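Putative NADPH-dependent oxidoreductase (Desulfitobacterium hafniense DCB-2, PDB 3DB2) probably acts as an NADPH-dependent oxidoreductase, pairing a Rossmann domain with a GFO/IDH/MocA-type C-terminal domain, though its substrate is not known. Local coordinates at residues K142-S148 and V245-A250; L129-M135 and L252-L256; H185-N189 and V240-N244; A152-N156 and L182-Q186. All blocks are in the same frame, centred on the assembly; numbering follows the deposited sequence. Where two conformers were deposited one is given.

Interaction 1. Residues K142-S148 and V245-A250; sequences KEIGEVS and VYGTKA
Ile144 O takes contacts from three groups of the turn at 247-250: Lys249 N, Ala250 N and Gly247 CA. Lys249 N bonds to Ile144 O at 3.0 Å, fairly straight at 152°, from above the carbonyl plane; Ala250 N adds a weak bond. Gly247 CA lies 3.4 Å from Ile144 O in a CA-H...O contact. Next along, Glu146 N donates to Thr248 OG1 over 3.0 Å. That hydroxyl is swung between its own backbone N and carbonyl carbon (chi1 52°), which turns it to face Gly145 and Glu146. Ser148 N then meets Tyr246 O at 3.0 Å, almost along the C=O axis. Two glycines make this closeness possible: a CB on Gly145, whose phi is positive, would clash with Thr248 OG1, and one on Gly247 would run into Ile144 O. Beneath the polar network, Val245 CG1 lies 3.8 Å from Ile144 CD1, the side chains crossing at about a right angle; the beta-branched pair suits this buried layer, where both also touch helix 130-140. Ser148 OG bonds to Asn234 of the second subunit. A Schellman motif at Lys142, then a type I turn to Gly145, leads here into the sheet of the GFO/IDH/MocA-type domain, beside the hairpin turn between strands 240-247 and 250-256.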
loop_
_atom_site.group_PDB
_atom_site.type_symbol
_atom_site.label_atom_id
_atom_site.label_comp_id
_atom_site.label_asym_id
_atom_site.label_seq_id
_atom_site.Cartn_x
_atom_site.Cartn_y
_atom_site.Cartn_z
ATOM N N LYS C 142 4.406 10.374 -20.086
ATOM C CA LYS C 142 3.090 10.831 -19.626
ATOM C C LYS C 142 1.938 10.054 -20.250
ATOM O O LYS C 142 0.783 10.508 -20.323
ATOM C CB LYS C 142 2.887 12.341 -19.854
ATOM C CG LYS C 142 3.990 13.225 -19.268
ATOM C CD LYS C 142 4.019 13.176 -17.762
ATOM C CE LYS C 142 5.278 13.709 -17.107
ATOM N NZ LYS C 142 6.122 12.571 -16.607
ATOM N N GLU C 143 2.218 8.831 -20.683
ATOM C CA GLU C 143 1.227 7.954 -21.290
ATOM C C GLU C 143 0.108 7.740 -20.265
ATOM O O GLU C 143 -1.097 7.746 -20.559
ATOM C CB GLU C 143 1.808 6.633 -21.798
ATOM C CG GLU C 143 0.805 5.773 -22.556
ATOM C CD GLU C 143 1.226 4.359 -22.892
ATOM O OE1 GLU C 143 2.418 4.041 -23.094
ATOM O OE2 GLU C 143 0.337 3.471 -22.975
ATOM N N ILE C 144 0.490 7.573 -18.999
ATOM C CA ILE C 144 -0.498 7.354 -17.953
ATOM C C ILE C 144 -0.936 8.638 -17.264
ATOM O O ILE C 144 -1.617 8.627 -16.245
ATOM C CB ILE C 144 0.108 6.389 -16.912
ATOM C CG1 ILE C 144 1.304 6.929 -16.132
ATOM C CG2 ILE C 144 0.436 5.089 -17.637
ATOM C CD1 ILE C 144 1.579 6.092 -14.868
ATOM N N GLY C 145 -0.528 9.767 -17.819
ATOM C CA GLY C 145 -0.771 11.086 -17.283
ATOM C C GLY C 145 0.294 11.319 -16.213
ATOM O O GLY C 145 1.370 10.719 -16.385
ATOM N N GLU C 146 -0.046 12.103 -15.208
ATOM C CA GLU C 146 0.867 12.423 -14.120
ATOM C C GLU C 146 0.684 11.472 -12.929
ATOM O O GLU C 146 -0.413 11.182 -12.519
ATOM C CB GLU C 146 0.691 13.819 -13.564
ATOM C CG GLU C 146 1.016 14.913 -14.589
ATOM C CD GLU C 146 2.506 15.084 -14.811
ATOM O OE1 GLU C 146 3.301 14.702 -13.924
ATOM O OE2 GLU C 146 2.914 15.603 -15.874
ATOM N N VAL C 147 1.808 11.042 -12.383
ATOM C CA VAL C 147 1.788 10.169 -11.213
ATOM C C VAL C 147 1.565 10.932 -9.920
ATOM O O VAL C 147 2.191 11.955 -9.645
ATOM C CB VAL C 147 3.117 9.423 -11.017
ATOM C CG1 VAL C 147 3.018 8.628 -9.687
ATOM C CG2 VAL C 147 3.418 8.545 -12.204
ATOM N N SER C 148 0.682 10.406 -9.087
ATOM C CA SER C 148 0.387 10.951 -7.767
ATOM C C SER C 148 1.136 10.135 -6.701
ATOM O O SER C 148 1.913 10.679 -5.928
ATOM C CB SER C 148 -1.102 10.930 -7.405
ATOM O OG SER C 148 -1.791 9.770 -7.853
ATOM N N VAL C 245 1.198 1.912 -9.640
ATOM C CA VAL C 245 1.413 3.300 -9.993
ATOM C C VAL C 245 0.052 3.922 -10.372
ATOM O O VAL C 245 -0.628 3.368 -11.231
ATOM C CB VAL C 245 2.358 3.421 -11.188
ATOM C CG1 VAL C 245 2.676 4.865 -11.488
ATOM C CG2 VAL C 245 3.638 2.628 -10.919
ATOM N N TYR C 246 -0.267 5.020 -9.730
ATOM C CA TYR C 246 -1.522 5.726 -9.935
ATOM C C TYR C 246 -1.232 7.003 -10.731
ATOM O O TYR C 246 -0.458 7.832 -10.233
ATOM C CB TYR C 246 -2.143 6.059 -8.576
ATOM C CG TYR C 246 -2.422 4.766 -7.816
ATOM C CD1 TYR C 246 -3.531 3.996 -8.130
ATOM C CD2 TYR C 246 -1.583 4.303 -6.806
ATOM C CE1 TYR C 246 -3.792 2.821 -7.451
ATOM C CE2 TYR C 246 -1.873 3.123 -6.137
ATOM C CZ TYR C 246 -2.970 2.367 -6.447
ATOM O OH TYR C 246 -3.278 1.165 -5.791
ATOM N N GLY C 247 -1.862 7.103 -11.887
ATOM C CA GLY C 247 -1.678 8.187 -12.838
ATOM C C GLY C 247 -2.998 8.875 -13.114
ATOM O O GLY C 247 -4.046 8.279 -12.800
ATOM N N THR C 248 -2.929 10.118 -13.636
ATOM C CA THR C 248 -4.192 10.868 -13.803
ATOM C C THR C 248 -4.996 10.344 -14.979
ATOM O O THR C 248 -6.213 10.566 -15.025
ATOM C CB THR C 248 -3.937 12.385 -13.955
ATOM O OG1 THR C 248 -2.967 12.520 -15.011
ATOM C CG2 THR C 248 -3.326 13.018 -12.708
ATOM N N LYS C 249 -4.363 9.657 -15.920
ATOM C CA LYS C 249 -5.009 9.034 -17.055
ATOM C C LYS C 249 -5.120 7.514 -16.938
ATOM O O LYS C 249 -5.944 6.884 -17.583
ATOM C CB LYS C 249 -4.243 9.268 -18.360
ATOM C CG LYS C 249 -3.980 10.685 -18.815
ATOM C CD LYS C 249 -3.554 10.704 -20.279
ATOM C CE LYS C 249 -2.086 10.952 -20.503
ATOM N NZ LYS C 249 -1.637 12.367 -20.386
ATOM N N ALA C 250 -4.225 6.906 -16.129
ATOM C CA ALA C 250 -4.181 5.442 -16.098
ATOM C C ALA C 250 -3.409 4.938 -14.872
ATOM O O ALA C 250 -2.496 5.649 -14.452
ATOM C CB ALA C 250 -3.510 4.936 -17.376
#

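Interaction 2. Residues L129-M135 and L252-L256; sequences LGALRKM and LFYQL
Ala131 and Tyr254 mark where helix 130-135 and strand 252-256 face each other, their CA atoms 8.0 Å apart. The two segments run nearly antiparallel, at 168°, with axes 10.5 Å apart, a spacing filled by side chains. Tyr254 contributes the largest share. Its CG stands anti to the backbone N (chi1 172°), which sends the ring toward the first turn of the helix. There Ala131 CB touches Tyr254 CE1 at 3.3 Å, and the smallness of alanine lets the ring come so near. Leu132 CD2 meets Tyr254 CE2 at 4.0 Å, while Leu129 CD1, from the N-cap residue, reaches Tyr254 OH at 3.6 Å. Met135, present as selenomethionine, places SE 4.6 Å from the centroid of the Tyr254 ring in an oblique Met-aromatic contact. The side chains of Met135 and Leu252 slide past each other in opposite directions, meeting at CG and CD1. Replacing Tyr254 by an alanine would probably open a gap between helix and strand, leaving Ala131, Leu132 and the selenium without the surface they pack on. Asp268 binds the backbone N of Gly130 and Ala131 at the helix start. With no hydrogen bond between the two segments, this contact rests on apolar burial, close fit and dispersion.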
loop_
_atom_site.group_PDB
_atom_site.type_symbol
_atom_site.label_atom_id
_atom_site.label_comp_id
_atom_site.label_asym_id
_atom_site.label_seq_id
_atom_site.Cartn_x
_atom_site.Cartn_y
_atom_site.Cartn_z
ATOM N N LEU C 129 14.797 -4.806 -15.410
ATOM C CA LEU C 129 13.787 -5.686 -15.969
ATOM C C LEU C 129 13.020 -4.971 -17.079
ATOM O O LEU C 129 12.866 -3.761 -16.978
ATOM C CB LEU C 129 12.830 -6.155 -14.884
ATOM C CG LEU C 129 13.385 -7.192 -13.893
ATOM C CD1 LEU C 129 12.441 -7.397 -12.731
ATOM C CD2 LEU C 129 13.617 -8.524 -14.610
ATOM N N GLY C 130 12.571 -5.711 -18.094
ATOM C CA GLY C 130 11.853 -5.071 -19.199
ATOM C C GLY C 130 10.600 -4.393 -18.644
ATOM O O GLY C 130 10.187 -3.357 -19.127
ATOM N N ALA C 131 10.010 -4.974 -17.607
ATOM C CA ALA C 131 8.799 -4.374 -17.027
ATOM C C ALA C 131 9.122 -3.037 -16.396
ATOM O O ALA C 131 8.354 -2.109 -16.594
ATOM C CB ALA C 131 8.184 -5.310 -16.027
ATOM N N LEU C 132 10.223 -2.898 -15.657
ATOM C CA LEU C 132 10.493 -1.610 -15.015
ATOM C C LEU C 132 10.874 -0.543 -16.033
ATOM O O LEU C 132 10.536 0.668 -15.965
ATOM C CB LEU C 132 11.579 -1.834 -13.963
ATOM C CG LEU C 132 11.115 -2.100 -12.541
ATOM C CD1 LEU C 132 10.350 -0.904 -11.977
ATOM C CD2 LEU C 132 10.267 -3.375 -12.500
ATOM N N ARG C 133 11.603 -0.984 -17.061
ATOM C CA ARG C 133 11.942 -0.126 -18.202
ATOM C C ARG C 133 10.684 0.387 -18.919
ATOM O O ARG C 133 10.622 1.551 -19.317
ATOM C CB ARG C 133 12.862 -0.827 -19.189
ATOM C CG ARG C 133 14.242 -1.197 -18.696
ATOM C CD ARG C 133 14.983 -0.017 -18.097
ATOM N NE ARG C 133 16.393 -0.224 -17.860
ATOM C CZ ARG C 133 17.247 0.437 -17.098
ATOM N NH1 ARG C 133 16.909 1.481 -16.369
ATOM N NH2 ARG C 133 18.526 0.056 -17.044
ATOM N N LYS C 134 9.685 -0.465 -19.070
ATOM C CA LYS C 134 8.466 -0.084 -19.774
ATOM C C LYS C 134 7.688 0.877 -18.895
ATOM O O LYS C 134 7.169 1.921 -19.330
ATOM C CB LYS C 134 7.700 -1.355 -20.139
ATOM C CG LYS C 134 6.347 -1.123 -20.784
ATOM C CD LYS C 134 6.573 -0.531 -22.170
ATOM C CE LYS C 134 5.305 0.126 -22.681
ATOM N NZ LYS C 134 4.924 -0.498 -23.980
HETATM N N MSE C 135 7.598 0.545 -17.602
HETATM C CA MSE C 135 6.883 1.431 -16.671
HETATM C C MSE C 135 7.496 2.821 -16.655
HETATM O O MSE C 135 6.803 3.845 -16.570
HETATM C CB MSE C 135 6.820 0.812 -15.266
HETATM C CG MSE C 135 5.936 -0.437 -15.218
HETATM SE SE MSE C 135 6.255 -1.426 -13.537
HETATM C CE MSE C 135 5.241 -0.187 -12.455
ATOM N N LEU C 252 -1.071 1.602 -13.308
ATOM C CA LEU C 252 -0.351 0.382 -13.636
ATOM C C LEU C 252 -0.283 -0.540 -12.412
ATOM O O LEU C 252 -0.008 -0.038 -11.307
ATOM C CB LEU C 252 1.062 0.716 -14.059
ATOM C CG LEU C 252 1.266 1.737 -15.154
ATOM C CD1 LEU C 252 2.735 2.088 -15.288
ATOM C CD2 LEU C 252 0.687 1.199 -16.458
ATOM N N PHE C 253 -0.483 -1.806 -12.664
ATOM C CA PHE C 253 -0.378 -2.850 -11.632
ATOM C C PHE C 253 0.590 -3.926 -12.111
ATOM O O PHE C 253 0.322 -4.641 -13.062
ATOM C CB PHE C 253 -1.723 -3.506 -11.335
ATOM C CG PHE C 253 -2.839 -2.530 -11.025
ATOM C CD1 PHE C 253 -2.794 -1.779 -9.866
ATOM C CD2 PHE C 253 -3.910 -2.396 -11.906
ATOM C CE1 PHE C 253 -3.828 -0.896 -9.581
ATOM C CE2 PHE C 253 -4.937 -1.494 -11.627
ATOM C CZ PHE C 253 -4.864 -0.726 -10.488
ATOM N N TYR C 254 1.713 -4.036 -11.433
ATOM C CA TYR C 254 2.777 -4.986 -11.727
ATOM C C TYR C 254 2.904 -5.993 -10.573
ATOM O O TYR C 254 2.861 -5.583 -9.407
ATOM C CB TYR C 254 4.098 -4.273 -11.913
ATOM C CG TYR C 254 5.359 -5.079 -12.045
ATOM C CD1 TYR C 254 5.630 -5.797 -13.205
ATOM C CD2 TYR C 254 6.311 -5.126 -11.024
ATOM C CE1 TYR C 254 6.787 -6.537 -13.322
ATOM C CE2 TYR C 254 7.481 -5.869 -11.165
ATOM C CZ TYR C 254 7.716 -6.575 -12.316
ATOM O OH TYR C 254 8.863 -7.323 -12.509
ATOM N N GLN C 255 3.049 -7.246 -10.939
ATOM C CA GLN C 255 3.302 -8.378 -10.079
ATOM C C GLN C 255 4.465 -9.208 -10.614
ATOM O O GLN C 255 4.481 -9.491 -11.806
ATOM C CB GLN C 255 2.079 -9.311 -9.977
ATOM C CG GLN C 255 0.971 -8.859 -9.061
ATOM C CD GLN C 255 1.194 -9.150 -7.593
ATOM O OE1 GLN C 255 2.105 -9.884 -7.206
ATOM N NE2 GLN C 255 0.369 -8.576 -6.712
ATOM N N LEU C 256 5.400 -9.587 -9.765
ATOM C CA LEU C 256 6.468 -10.503 -10.187
ATOM C C LEU C 256 6.534 -11.737 -9.308
ATOM O O LEU C 256 6.356 -11.600 -8.097
ATOM C CB LEU C 256 7.788 -9.751 -10.160
ATOM C CG LEU C 256 9.070 -10.570 -10.351
ATOM C CD1 LEU C 256 9.165 -10.964 -11.826
ATOM C CD2 LEU C 256 10.233 -9.754 -9.834
#

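Interaction 3. Residues H185-N189 and V240-N244; sequences HQIDN and VFSIN
The amide of Gln186 lies over one face of the Phe241 ring, tilted by 26° against it, with NE2 3.3 Å above the ring plane and displaced toward the rim. This amide-on-ring stack packs helix 183-194 on the open sheet of the GFO/IDH/MocA-type domain; the local helix and strand run almost parallel, 17° apart, with axes 10.7 Å from each other. The glutamine reaches the ring by a bend at chi2, which carries its end toward the strand although its CB does not point there. The other amide atom, Gln186 OE1, sits 3.3 Å from Ile243 CD1 and accepts a bond from Asn189 ND2, 3.0 Å long and straight at 167°. That donor stands above the glutamine's carbonyl plane, whereas OE1 lies in the amide plane of Asn189. Glutamine suits the place because a flat polar group can cover an aromatic face and still bond at its rim, NE2 giving a hydrogen to Val153 O on the neighbouring strand. A leucine in place of Gln186 would probably leave Val153 O without this donor and Asn189 ND2 with one acceptor fewer, and strip the polar cover from the Phe241 face. Asn189 ND2 also bonds to Ser126 OG. Asn189 is an edge neighbour of the ring: its ND2 comes 3.7 Å from Phe241 CZ, close to the ring plane.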
loop_
_atom_site.group_PDB
_atom_site.type_symbol
_atom_site.label_atom_id
_atom_site.label_comp_id
_atom_site.label_asym_id
_atom_site.label_seq_id
_atom_site.Cartn_x
_atom_site.Cartn_y
_atom_site.Cartn_z
ATOM N N HIS C 185 15.626 -3.108 -2.991
ATOM C CA HIS C 185 15.230 -3.323 -4.382
ATOM C C HIS C 185 14.131 -2.337 -4.792
ATOM O O HIS C 185 14.255 -1.635 -5.803
ATOM C CB HIS C 185 14.683 -4.715 -4.619
ATOM C CG HIS C 185 15.640 -5.854 -4.576
ATOM N ND1 HIS C 185 16.240 -6.370 -5.703
ATOM C CD2 HIS C 185 16.087 -6.583 -3.529
ATOM C CE1 HIS C 185 17.016 -7.369 -5.345
ATOM N NE2 HIS C 185 16.939 -7.524 -4.038
ATOM N N GLN C 186 13.089 -2.318 -3.955
ATOM C CA GLN C 186 11.958 -1.409 -4.239
ATOM C C GLN C 186 12.296 0.046 -4.005
ATOM O O GLN C 186 11.830 0.923 -4.766
ATOM C CB GLN C 186 10.718 -1.833 -3.435
ATOM C CG GLN C 186 10.201 -3.203 -3.880
ATOM C CD GLN C 186 9.428 -3.179 -5.185
ATOM O OE1 GLN C 186 9.706 -2.466 -6.150
ATOM N NE2 GLN C 186 8.425 -4.037 -5.229
ATOM N N ILE C 187 13.117 0.373 -3.001
ATOM C CA ILE C 187 13.629 1.725 -2.860
ATOM C C ILE C 187 14.359 2.213 -4.097
ATOM O O ILE C 187 14.179 3.352 -4.582
ATOM C CB ILE C 187 14.536 1.830 -1.616
ATOM C CG1 ILE C 187 13.675 1.545 -0.367
ATOM C CG2 ILE C 187 15.265 3.154 -1.554
ATOM C CD1 ILE C 187 14.506 1.426 0.883
ATOM N N ASP C 188 15.190 1.366 -4.685
ATOM C CA ASP C 188 15.851 1.719 -5.942
ATOM C C ASP C 188 14.802 1.845 -7.050
ATOM O O ASP C 188 14.894 2.841 -7.795
ATOM C CB ASP C 188 16.926 0.713 -6.323
ATOM C CG ASP C 188 17.677 1.251 -7.542
ATOM O OD1 ASP C 188 18.431 2.244 -7.386
ATOM O OD2 ASP C 188 17.465 0.672 -8.621
ATOM N N ASN C 189 13.865 0.905 -7.148
ATOM C CA ASN C 189 12.829 1.061 -8.169
ATOM C C ASN C 189 12.098 2.381 -8.021
ATOM O O ASN C 189 11.802 3.040 -9.018
ATOM C CB ASN C 189 11.828 -0.101 -8.144
ATOM C CG ASN C 189 12.474 -1.373 -8.667
ATOM O OD1 ASN C 189 13.469 -1.321 -9.388
ATOM N ND2 ASN C 189 11.867 -2.492 -8.294
ATOM N N VAL C 240 5.415 -11.923 -2.219
ATOM C CA VAL C 240 4.749 -10.932 -3.052
ATOM C C VAL C 240 5.834 -9.919 -3.478
ATOM O O VAL C 240 6.624 -9.538 -2.608
ATOM C CB VAL C 240 3.648 -10.097 -2.388
ATOM C CG1 VAL C 240 3.072 -9.040 -3.344
ATOM C CG2 VAL C 240 2.542 -10.977 -1.839
ATOM N N PHE C 241 5.806 -9.565 -4.749
ATOM C CA PHE C 241 6.592 -8.467 -5.297
ATOM C C PHE C 241 5.627 -7.706 -6.226
ATOM O O PHE C 241 5.323 -8.218 -7.303
ATOM C CB PHE C 241 7.833 -8.869 -6.053
ATOM C CG PHE C 241 8.803 -7.801 -6.504
ATOM C CD1 PHE C 241 8.511 -6.840 -7.470
ATOM C CD2 PHE C 241 10.082 -7.751 -5.962
ATOM C CE1 PHE C 241 9.375 -5.860 -7.886
ATOM C CE2 PHE C 241 10.966 -6.762 -6.354
ATOM C CZ PHE C 241 10.630 -5.820 -7.301
ATOM N N SER C 242 5.254 -6.505 -5.785
ATOM C CA SER C 242 4.304 -5.723 -6.584
ATOM C C SER C 242 4.640 -4.237 -6.582
ATOM O O SER C 242 5.295 -3.734 -5.686
ATOM C CB SER C 242 2.894 -5.962 -6.059
ATOM O OG SER C 242 2.776 -5.630 -4.696
ATOM N N ILE C 243 4.178 -3.546 -7.638
ATOM C CA ILE C 243 4.279 -2.110 -7.775
ATOM C C ILE C 243 2.968 -1.630 -8.437
ATOM O O ILE C 243 2.581 -2.155 -9.491
ATOM C CB ILE C 243 5.475 -1.678 -8.637
ATOM C CG1 ILE C 243 6.802 -2.313 -8.208
ATOM C CG2 ILE C 243 5.633 -0.157 -8.706
ATOM C CD1 ILE C 243 8.023 -1.810 -8.932
ATOM N N ASN C 244 2.321 -0.687 -7.789
ATOM C CA ASN C 244 1.091 -0.090 -8.301
ATOM C C ASN C 244 1.445 1.397 -8.468
ATOM O O ASN C 244 1.931 2.043 -7.547
ATOM C CB ASN C 244 -0.110 -0.203 -7.382
ATOM C CG ASN C 244 -0.447 -1.643 -7.026
ATOM O OD1 ASN C 244 -0.365 -2.503 -7.876
ATOM N ND2 ASN C 244 -0.819 -1.898 -5.797
#

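Interaction 4. Residues A152-N156 and L182-Q186; sequences AVFSN and LGVHQ
Phe154 presents one ring face to Leu182 and one edge to His185. Over the face, Leu182 CD2 sits 3.9 Å from the centroid of the Phe154 ring and only 12° off the normal, a CH-pi contact, while Leu182 CB lies 3.7 Å from Phe154 CG. At the edge, Phe154 CE2 meets His185 CD2, and the rings form an offset edge-to-face pair, centroids 5.6 Å apart, the edge of the phenylalanine aimed at the face of the imidazole. Leu182 O lies in the plane of that imidazole, at its edge. Phe241 adds a further edge-to-face partner for Phe154, so the aromatic ring is held by neighbours from several directions. The phenylalanine stands with CG anti to its backbone N (chi1 -164°), which carries the ring from strand 152-155 out to the start of helix 183-186. Leucine suits the opposing position since its two methyls divide the work: CD2 covers the ring, and Leu182 CD1 settles 3.4 Å from Phe154 O. Toward the start of the strand segment, Ala152 CB touches Gln186 CD at 3.9 Å, a methyl small enough to let the amide past to the backbone. There Gln186 NE2 donates to Val153 O, 3.1 Å away, arriving from well above the carbonyl plane. His185 also touches Lys97, part of a Glu-Lys-Pro sequence that borders the active site in relatives of this family, so the cluster probably backs that site. Chemically, a mostly apolar and aromatic core takes one buried hydrogen bond from the amide, which fixes the helix start against the strand while the rings fill the space between.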
loop_
_atom_site.group_PDB
_atom_site.type_symbol
_atom_site.label_atom_id
_atom_site.label_comp_id
_atom_site.label_asym_id
_atom_site.label_seq_id
_atom_site.Cartn_x
_atom_site.Cartn_y
_atom_site.Cartn_z
ATOM N N ALA C 152 4.520 -0.062 -3.377
ATOM C CA ALA C 152 5.477 -1.116 -3.693
ATOM C C ALA C 152 5.473 -2.121 -2.546
ATOM O O ALA C 152 5.325 -1.699 -1.391
ATOM C CB ALA C 152 6.869 -0.550 -3.893
ATOM N N VAL C 153 5.600 -3.406 -2.846
ATOM C CA VAL C 153 5.598 -4.402 -1.778
ATOM C C VAL C 153 6.681 -5.433 -2.092
ATOM O O VAL C 153 6.798 -5.818 -3.251
ATOM C CB VAL C 153 4.256 -5.131 -1.649
ATOM C CG1 VAL C 153 4.304 -6.269 -0.634
ATOM C CG2 VAL C 153 3.159 -4.138 -1.274
ATOM N N PHE C 154 7.420 -5.855 -1.079
ATOM C CA PHE C 154 8.342 -6.984 -1.287
ATOM C C PHE C 154 8.271 -7.770 0.051
ATOM O O PHE C 154 8.618 -7.286 1.106
ATOM C CB PHE C 154 9.719 -6.575 -1.692
ATOM C CG PHE C 154 10.608 -7.682 -2.282
ATOM C CD1 PHE C 154 10.236 -9.001 -2.284
ATOM C CD2 PHE C 154 11.843 -7.325 -2.827
ATOM C CE1 PHE C 154 11.027 -10.023 -2.813
ATOM C CE2 PHE C 154 12.652 -8.315 -3.357
ATOM C CZ PHE C 154 12.254 -9.641 -3.330
ATOM N N SER C 155 7.761 -8.989 -0.062
ATOM C CA SER C 155 7.582 -9.848 1.091
ATOM C C SER C 155 7.877 -11.317 0.769
ATOM O O SER C 155 7.809 -11.781 -0.376
ATOM C CB SER C 155 6.158 -9.783 1.632
ATOM O OG SER C 155 5.259 -10.454 0.761
ATOM N N ASN C 156 8.178 -12.043 1.828
ATOM C CA ASN C 156 8.317 -13.502 1.801
ATOM C C ASN C 156 8.257 -13.991 3.246
ATOM O O ASN C 156 8.107 -13.220 4.201
ATOM C CB ASN C 156 9.561 -13.901 1.039
ATOM C CG ASN C 156 10.858 -13.579 1.740
ATOM O OD1 ASN C 156 10.991 -13.499 2.953
ATOM N ND2 ASN C 156 11.839 -13.396 0.872
ATOM N N LEU C 182 15.031 -6.891 1.257
ATOM C CA LEU C 182 13.965 -6.835 0.264
ATOM C C LEU C 182 13.753 -5.379 -0.130
ATOM O O LEU C 182 13.685 -5.050 -1.314
ATOM C CB LEU C 182 12.651 -7.434 0.779
ATOM C CG LEU C 182 12.677 -8.871 1.299
ATOM C CD1 LEU C 182 11.263 -9.395 1.575
ATOM C CD2 LEU C 182 13.395 -9.776 0.315
ATOM N N GLY C 183 13.636 -4.475 0.814
ATOM C CA GLY C 183 13.222 -3.119 0.519
ATOM C C GLY C 183 14.173 -2.362 -0.380
ATOM O O GLY C 183 13.753 -1.472 -1.117
ATOM N N VAL C 184 15.490 -2.654 -0.316
ATOM C CA VAL C 184 16.407 -1.810 -1.100
ATOM C C VAL C 184 16.145 -1.935 -2.583
ATOM O O VAL C 184 16.377 -1.034 -3.390
ATOM C CB VAL C 184 17.853 -2.213 -0.740
ATOM C CG1 VAL C 184 18.858 -1.672 -1.744
ATOM C CG2 VAL C 184 18.165 -1.690 0.653
ATOM N N HIS C 185 15.626 -3.108 -2.991
ATOM C CA HIS C 185 15.230 -3.323 -4.382
ATOM C C HIS C 185 14.131 -2.337 -4.792
ATOM O O HIS C 185 14.255 -1.635 -5.803
ATOM C CB HIS C 185 14.683 -4.715 -4.619
ATOM C CG HIS C 185 15.640 -5.854 -4.576
ATOM N ND1 HIS C 185 16.240 -6.370 -5.703
ATOM C CD2 HIS C 185 16.087 -6.583 -3.529
ATOM C CE1 HIS C 185 17.016 -7.369 -5.345
ATOM N NE2 HIS C 185 16.939 -7.524 -4.038
ATOM N N GLN C 186 13.089 -2.318 -3.955
ATOM C CA GLN C 186 11.958 -1.409 -4.239
ATOM C C GLN C 186 12.296 0.046 -4.005
ATOM O O GLN C 186 11.830 0.923 -4.766
ATOM C CB GLN C 186 10.718 -1.833 -3.435
ATOM C CG GLN C 186 10.201 -3.203 -3.880
ATOM C CD GLN C 186 9.428 -3.179 -5.185
ATOM O OE1 GLN C 186 9.706 -2.466 -6.150
ATOM N NE2 GLN C 186 8.425 -4.037 -5.229
#

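Starting from the N terminus, the chain first builds the six-stranded parallel sheet, strands 6-11 to 120-123, and then reaches 129-135, which opens the widest loop; interaction 2 closes it at 252-256. Within it, interaction 1 closes a second loop between 142-148 and 245-250. Both enclose interaction 4, which joins 152-156 to 182-186, and interaction 3, which begins on the stretch where interaction 4 ends, sharing His185 and Gln186, and closes at 240-244. Interactions 2 to 4 set helices 130-140 and 183-194 on one mixed sheet, while interaction 1 joins the turn after helix 130-140 and the start of strand 147-155 to the hairpin turn. Interactions 3 and 4 have centres about 5 Å apart.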